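Local coordinates for protein AvrRxo1-ORF1 (Xanthomonas oryzae pv. oryzicola, PDB 4Z8T) that is a type III effector with a polynucleotide kinase domain, probably a phosphotransferase of the zeta-toxin type, that forms a complex with its partner AvrRxo1-ORF2, at residues Q64-K78 with R178-S192. Residues are numbered along the deposited sequence; the frame is centred on the assembly and turned at random.
Sequences QPTLFALRGNTATGK and RKVELCDIDAPLENS. With SO4 (sulfate ion), chain D; ACT (acetate ion), chain I; SO4 (sulfate ion), chain E.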
loop_
_atom_site.group_PDB
_atom_site.type_symbol
_atom_site.label_atom_id
_atom_site.label_comp_id
_atom_site.label_asym_id
_atom_site.label_seq_id
_atom_site.Cartn_x
_atom_site.Cartn_y
_atom_site.Cartn_z
ATOM N N GLN A 64 39.704 -7.928 -10.811
ATOM C CA GLN A 64 39.654 -8.385 -12.194
ATOM C C GLN A 64 38.813 -7.409 -13.018
ATOM O O GLN A 64 38.087 -6.595 -12.438
ATOM C CB GLN A 64 39.077 -9.804 -12.271
ATOM C CG GLN A 64 37.618 -9.942 -11.870
ATOM C CD GLN A 64 37.210 -11.397 -11.702
ATOM O OE1 GLN A 64 37.572 -12.252 -12.512
ATOM N NE2 GLN A 64 36.464 -11.687 -10.639
ATOM N N PRO A 65 38.900 -7.479 -14.361
ATOM C CA PRO A 65 38.149 -6.488 -15.139
ATOM C C PRO A 65 36.661 -6.576 -14.841
ATOM O O PRO A 65 36.064 -7.661 -14.910
ATOM C CB PRO A 65 38.449 -6.879 -16.590
ATOM C CG PRO A 65 39.828 -7.451 -16.506
ATOM C CD PRO A 65 39.852 -8.225 -15.206
ATOM N N THR A 66 36.085 -5.436 -14.459
ATOM C CA THR A 66 34.758 -5.398 -13.862
ATOM C C THR A 66 34.017 -4.181 -14.386
ATOM O O THR A 66 34.615 -3.123 -14.618
ATOM C CB THR A 66 34.874 -5.300 -12.312
ATOM O OG1 THR A 66 35.453 -6.512 -11.797
ATOM C CG2 THR A 66 33.511 -5.119 -11.649
ATOM N N LEU A 67 32.719 -4.353 -14.609
ATOM C CA LEU A 67 31.804 -3.237 -14.835
ATOM C C LEU A 67 31.054 -3.051 -13.525
ATOM O O LEU A 67 30.238 -3.890 -13.147
ATOM C CB LEU A 67 30.828 -3.571 -15.977
ATOM C CG LEU A 67 29.893 -2.498 -16.557
ATOM C CD1 LEU A 67 29.340 -2.962 -17.913
ATOM C CD2 LEU A 67 28.751 -2.201 -15.627
ATOM N N PHE A 68 31.346 -1.968 -12.807
ATOM C CA PHE A 68 30.605 -1.662 -11.588
ATOM C C PHE A 68 29.368 -0.880 -11.992
ATOM O O PHE A 68 29.475 0.209 -12.570
ATOM C CB PHE A 68 31.444 -0.789 -10.644
ATOM C CG PHE A 68 32.588 -1.515 -10.009
ATOM C CD1 PHE A 68 33.831 -1.550 -10.631
ATOM C CD2 PHE A 68 32.423 -2.173 -8.802
ATOM C CE1 PHE A 68 34.899 -2.218 -10.044
ATOM C CE2 PHE A 68 33.481 -2.847 -8.215
ATOM C CZ PHE A 68 34.723 -2.873 -8.840
ATOM N N ALA A 69 28.195 -1.441 -11.715
ATOM C CA ALA A 69 26.930 -0.839 -12.117
ATOM C C ALA A 69 26.211 -0.387 -10.848
ATOM O O ALA A 69 25.985 -1.180 -9.937
ATOM C CB ALA A 69 26.078 -1.862 -12.891
ATOM N N LEU A 70 25.887 0.897 -10.773
ATOM C CA LEU A 70 25.125 1.419 -9.647
ATOM C C LEU A 70 23.718 1.738 -10.134
ATOM O O LEU A 70 23.473 2.791 -10.729
ATOM C CB LEU A 70 25.790 2.685 -9.095
ATOM C CG LEU A 70 27.295 2.521 -8.875
ATOM C CD1 LEU A 70 27.958 3.836 -8.439
ATOM C CD2 LEU A 70 27.525 1.437 -7.852
ATOM N N ARG A 71 22.802 0.801 -9.907
ATOM C CA ARG A 71 21.416 0.932 -10.331
ATOM C C ARG A 71 20.602 1.638 -9.262
ATOM O O ARG A 71 20.775 1.384 -8.075
ATOM C CB ARG A 71 20.832 -0.471 -10.530
ATOM C CG ARG A 71 19.404 -0.503 -11.049
ATOM C CD ARG A 71 18.969 -1.921 -11.438
ATOM N NE ARG A 71 17.692 -1.875 -12.136
ATOM C CZ ARG A 71 16.498 -1.999 -11.559
ATOM N NH1 ARG A 71 16.393 -2.176 -10.248
ATOM N NH2 ARG A 71 15.400 -1.910 -12.299
ATOM N N GLY A 72 19.690 2.502 -9.683
ATOM C CA GLY A 72 18.723 3.040 -8.742
ATOM C C GLY A 72 18.220 4.391 -9.165
ATOM O O GLY A 72 18.876 5.094 -9.937
ATOM N N ASN A 73 17.054 4.751 -8.635
ATOM C CA ASN A 73 16.419 6.013 -8.973
ATOM C C ASN A 73 17.198 7.222 -8.446
ATOM O O ASN A 73 18.105 7.108 -7.627
ATOM C CB ASN A 73 14.993 6.029 -8.406
ATOM C CG ASN A 73 14.114 7.081 -9.049
ATOM O OD1 ASN A 73 14.327 7.472 -10.203
ATOM N ND2 ASN A 73 13.102 7.541 -8.300
ATOM N N THR A 74 16.805 8.383 -8.937
ATOM C CA THR A 74 17.394 9.655 -8.542
ATOM C C THR A 74 17.381 9.867 -7.023
ATOM O O THR A 74 16.362 9.651 -6.365
ATOM C CB THR A 74 16.605 10.778 -9.226
ATOM O OG1 THR A 74 16.581 10.535 -10.641
ATOM C CG2 THR A 74 17.235 12.131 -8.970
ATOM N N ALA A 75 18.515 10.311 -6.480
ATOM C CA ALA A 75 18.599 10.743 -5.082
ATOM C C ALA A 75 18.125 9.693 -4.095
ATOM O O ALA A 75 17.400 10.001 -3.137
ATOM C CB ALA A 75 17.853 12.077 -4.874
ATOM N N THR A 76 18.564 8.459 -4.313
ATOM C CA THR A 76 18.227 7.353 -3.425
ATOM C C THR A 76 19.346 7.019 -2.446
ATOM O O THR A 76 19.196 6.124 -1.616
ATOM C CB THR A 76 17.883 6.081 -4.224
ATOM O OG1 THR A 76 18.908 5.838 -5.199
ATOM C CG2 THR A 76 16.542 6.240 -4.934
ATOM N N GLY A 77 20.477 7.699 -2.562
ATOM C CA GLY A 77 21.617 7.421 -1.699
ATOM C C GLY A 77 22.691 6.579 -2.351
ATOM O O GLY A 77 23.475 5.926 -1.667
ATOM N N LYS A 78 22.738 6.607 -3.680
ATOM C CA LYS A 78 23.658 5.760 -4.434
ATOM C C LYS A 78 25.117 6.046 -4.108
ATOM O O LYS A 78 25.910 5.122 -3.916
ATOM C CB LYS A 78 23.394 5.899 -5.942
ATOM C CG LYS A 78 21.982 5.459 -6.329
ATOM C CD LYS A 78 21.627 5.799 -7.777
ATOM C CE LYS A 78 22.461 5.026 -8.754
ATOM N NZ LYS A 78 21.908 5.132 -10.158
ATOM N N ARG A 178 34.375 -8.571 -18.926
ATOM C CA ARG A 178 34.248 -7.949 -17.608
ATOM C C ARG A 178 33.197 -8.660 -16.773
ATOM O O ARG A 178 32.170 -9.104 -17.307
ATOM C CB ARG A 178 33.822 -6.490 -17.753
ATOM C CG ARG A 178 34.862 -5.564 -18.367
ATOM C CD ARG A 178 34.317 -4.147 -18.367
ATOM N NE ARG A 178 35.298 -3.145 -18.783
ATOM C CZ ARG A 178 35.420 -2.665 -20.017
ATOM N NH1 ARG A 178 34.635 -3.097 -20.999
ATOM N NH2 ARG A 178 36.341 -1.747 -20.268
ATOM N N LYS A 179 33.432 -8.737 -15.461
ATOM C CA LYS A 179 32.404 -9.169 -14.513
ATOM C C LYS A 179 31.450 -7.995 -14.334
ATOM O O LYS A 179 31.840 -6.855 -14.561
ATOM C CB LYS A 179 33.028 -9.474 -13.150
ATOM C CG LYS A 179 33.863 -10.725 -13.101
ATOM C CD LYS A 179 32.982 -11.952 -13.164
ATOM C CE LYS A 179 33.796 -13.210 -12.939
ATOM N NZ LYS A 179 32.987 -14.414 -13.281
ATOM N N VAL A 180 30.208 -8.270 -13.945
ATOM C CA VAL A 180 29.292 -7.208 -13.550
ATOM C C VAL A 180 29.132 -7.227 -12.038
ATOM O O VAL A 180 28.662 -8.215 -11.476
ATOM C CB VAL A 180 27.907 -7.364 -14.207
ATOM C CG1 VAL A 180 26.972 -6.263 -13.720
ATOM C CG2 VAL A 180 28.035 -7.303 -15.713
ATOM N N GLU A 181 29.529 -6.143 -11.379
ATOM C CA GLU A 181 29.313 -6.008 -9.950
ATOM C C GLU A 181 28.221 -4.962 -9.805
ATOM O O GLU A 181 28.449 -3.784 -10.047
ATOM C CB GLU A 181 30.595 -5.547 -9.253
ATOM C CG GLU A 181 30.516 -5.555 -7.745
ATOM C CD GLU A 181 30.514 -6.965 -7.150
ATOM O OE1 GLU A 181 30.919 -7.946 -7.843
ATOM O OE2 GLU A 181 30.117 -7.090 -5.964
ATOM N N LEU A 182 27.023 -5.397 -9.435
ATOM C CA LEU A 182 25.871 -4.509 -9.460
ATOM C C LEU A 182 25.361 -4.258 -8.057
ATOM O O LEU A 182 25.052 -5.198 -7.307
ATOM C CB LEU A 182 24.764 -5.096 -10.338
ATOM C CG LEU A 182 23.667 -4.088 -10.714
ATOM C CD1 LEU A 182 23.121 -4.397 -12.095
ATOM C CD2 LEU A 182 22.529 -4.043 -9.692
ATOM N N CYS A 183 25.279 -2.980 -7.696
ATOM C CA CYS A 183 24.603 -2.571 -6.476
ATOM C C CYS A 183 23.362 -1.837 -6.902
ATOM O O CYS A 183 23.417 -0.953 -7.754
ATOM C CB CYS A 183 25.477 -1.626 -5.640
ATOM S SG CYS A 183 26.671 -2.498 -4.607
ATOM N N ASP A 184 22.236 -2.232 -6.326
ATOM C CA ASP A 184 20.926 -1.706 -6.678
ATOM C C ASP A 184 20.406 -1.040 -5.406
ATOM O O ASP A 184 20.355 -1.665 -4.351
ATOM C CB ASP A 184 20.052 -2.893 -7.085
ATOM C CG ASP A 184 18.734 -2.489 -7.698
ATOM O OD1 ASP A 184 18.475 -1.278 -7.874
ATOM O OD2 ASP A 184 17.947 -3.407 -8.007
ATOM N N ILE A 185 20.070 0.244 -5.505
ATOM C CA ILE A 185 19.799 1.060 -4.326
ATOM C C ILE A 185 18.397 1.639 -4.433
ATOM O O ILE A 185 18.062 2.299 -5.418
ATOM C CB ILE A 185 20.817 2.222 -4.224
ATOM C CG1 ILE A 185 22.255 1.671 -4.096
ATOM C CG2 ILE A 185 20.489 3.082 -3.000
ATOM C CD1 ILE A 185 23.100 1.795 -5.360
ATOM N N ASP A 186 17.575 1.372 -3.421
ATOM C CA ASP A 186 16.184 1.822 -3.416
ATOM C C ASP A 186 15.886 2.732 -2.237
ATOM O O ASP A 186 16.401 2.520 -1.134
ATOM C CB ASP A 186 15.236 0.630 -3.310
ATOM C CG ASP A 186 13.792 1.041 -3.431
ATOM O OD1 ASP A 186 13.307 1.113 -4.584
ATOM O OD2 ASP A 186 13.137 1.322 -2.397
ATOM N N ALA A 187 15.049 3.737 -2.484
ATOM C CA ALA A 187 14.446 4.525 -1.416
ATOM C C ALA A 187 13.005 4.812 -1.795
ATOM O O ALA A 187 12.656 4.807 -2.975
ATOM C CB ALA A 187 15.210 5.828 -1.225
ATOM N N PRO A 188 12.156 5.075 -0.797
ATOM C CA PRO A 188 10.777 5.466 -1.093
ATOM C C PRO A 188 10.763 6.700 -1.983
ATOM O O PRO A 188 11.696 7.510 -1.917
ATOM C CB PRO A 188 10.209 5.811 0.289
ATOM C CG PRO A 188 11.026 5.018 1.245
ATOM C CD PRO A 188 12.404 4.912 0.648
ATOM N N LEU A 189 9.725 6.833 -2.799
ATOM C CA LEU A 189 9.639 7.948 -3.732
ATOM C C LEU A 189 9.769 9.284 -3.029
ATOM O O LEU A 189 10.457 10.171 -3.516
ATOM C CB LEU A 189 8.331 7.884 -4.510
ATOM C CG LEU A 189 8.016 9.033 -5.473
ATOM C CD1 LEU A 189 9.138 9.268 -6.468
ATOM C CD2 LEU A 189 6.724 8.706 -6.218
ATOM N N GLU A 190 9.100 9.428 -1.892
ATOM C CA GLU A 190 9.188 10.682 -1.158
ATOM C C GLU A 190 10.622 11.011 -0.743
ATOM O O GLU A 190 11.015 12.191 -0.690
ATOM C CB GLU A 190 8.262 10.632 0.061
ATOM C CG GLU A 190 7.691 11.961 0.452
ATOM C CD GLU A 190 6.485 11.816 1.364
ATOM O OE1 GLU A 190 6.468 10.866 2.179
ATOM O OE2 GLU A 190 5.549 12.641 1.250
ATOM N N ASN A 191 11.421 9.983 -0.457
ATOM C CA ASN A 191 12.811 10.228 -0.084
ATOM C C ASN A 191 13.577 10.803 -1.259
ATOM O O ASN A 191 14.430 11.661 -1.093
ATOM C CB ASN A 191 13.508 8.949 0.403
ATOM C CG ASN A 191 13.160 8.608 1.834
ATOM O OD1 ASN A 191 12.116 9.032 2.348
ATOM N ND2 ASN A 191 14.039 7.852 2.497
ATOM N N SER A 192 13.287 10.306 -2.456
ATOM C CA SER A 192 13.929 10.849 -3.642
ATOM C C SER A 192 13.492 12.273 -3.900
ATOM O O SER A 192 14.297 13.090 -4.320
ATOM C CB SER A 192 13.636 9.993 -4.882
ATOM O OG SER A 192 14.373 8.775 -4.825
HETATM S S SO4 D . 23.068 10.312 -3.587
HETATM O O1 SO4 D . 21.643 10.258 -3.308
HETATM O O2 SO4 D . 23.856 9.878 -2.432
HETATM O O3 SO4 D . 23.385 11.708 -3.888
HETATM O O4 SO4 D . 23.386 9.490 -4.747
HETATM C C ACT I . 32.697 -13.354 -16.781
HETATM O O ACT I . 32.983 -14.105 -15.826
HETATM O OXT ACT I . 33.600 -12.548 -17.125
HETATM C CH3 ACT I . 31.360 -13.434 -17.464
HETATM S S SO4 E . 21.345 10.559 -9.372
HETATM O O1 SO4 E . 22.601 10.993 -8.758
HETATM O O2 SO4 E . 20.716 9.608 -8.459
HETATM O O3 SO4 E . 21.674 9.882 -10.627
HETATM O O4 SO4 E . 20.489 11.701 -9.684
HETATM O O HOH W 1 15.992 2.752 -6.905
HETATM O O HOH W 2 12.980 6.594 -5.378
#
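R71 and D184 run alongside each other on one face of a parallel strand pair. R71 NH1 donates to D184 OD2 at 3.0 Å, on the syn side of the oxygen but 27° out of the carboxylate plane, and only weakly to OD1; the guanidinium and carboxylate planes stand 79° apart, so this is not a flat two-pronged pairing. With CG anti to the backbone N (chi1 -177°) and the chain extended to NE, R71 runs beside the carboxylate and carries its guanidinium to it; on the way R71 CG passes D184 OD1 at 3.4 Å. L160 O and V220 O take NE and NH2 of R71, while Y240 and R224 bind OD2 of D184.

Seven backbone hydrogen bonds, the first to P65 O just before strand 66-71 and the last from I185 N to R71 O, join the parallel strands, whose axes come within 4.6 Å at closest approach. Beside them, F68 CD2 meets E181 CB obliquely at 3.9 Å.

Beyond the strands, one water joins N73 N to I185 O. S192 OG donates to T74 O at 2.7 Å, nearly along the C=O axis, and a second water links that hydroxyl with N73 ND2 and A187 O. T76 OG1 hydrogen-bonds N73 O within the turn, while T76 CG2 approaches S192 OG at 3.3 Å. K78 NZ bonds back to L70 O and G72 O, its CG passing I185 CD1.

A75 N and G77 N each hold a different sulfate. Strand, glycine-containing loop and helix beginning at K78, with amides on anions, fit a Walker A P-loop, consistent with the P-loop NTPase clan and a kinase phosphate site seated beside strand 179-185.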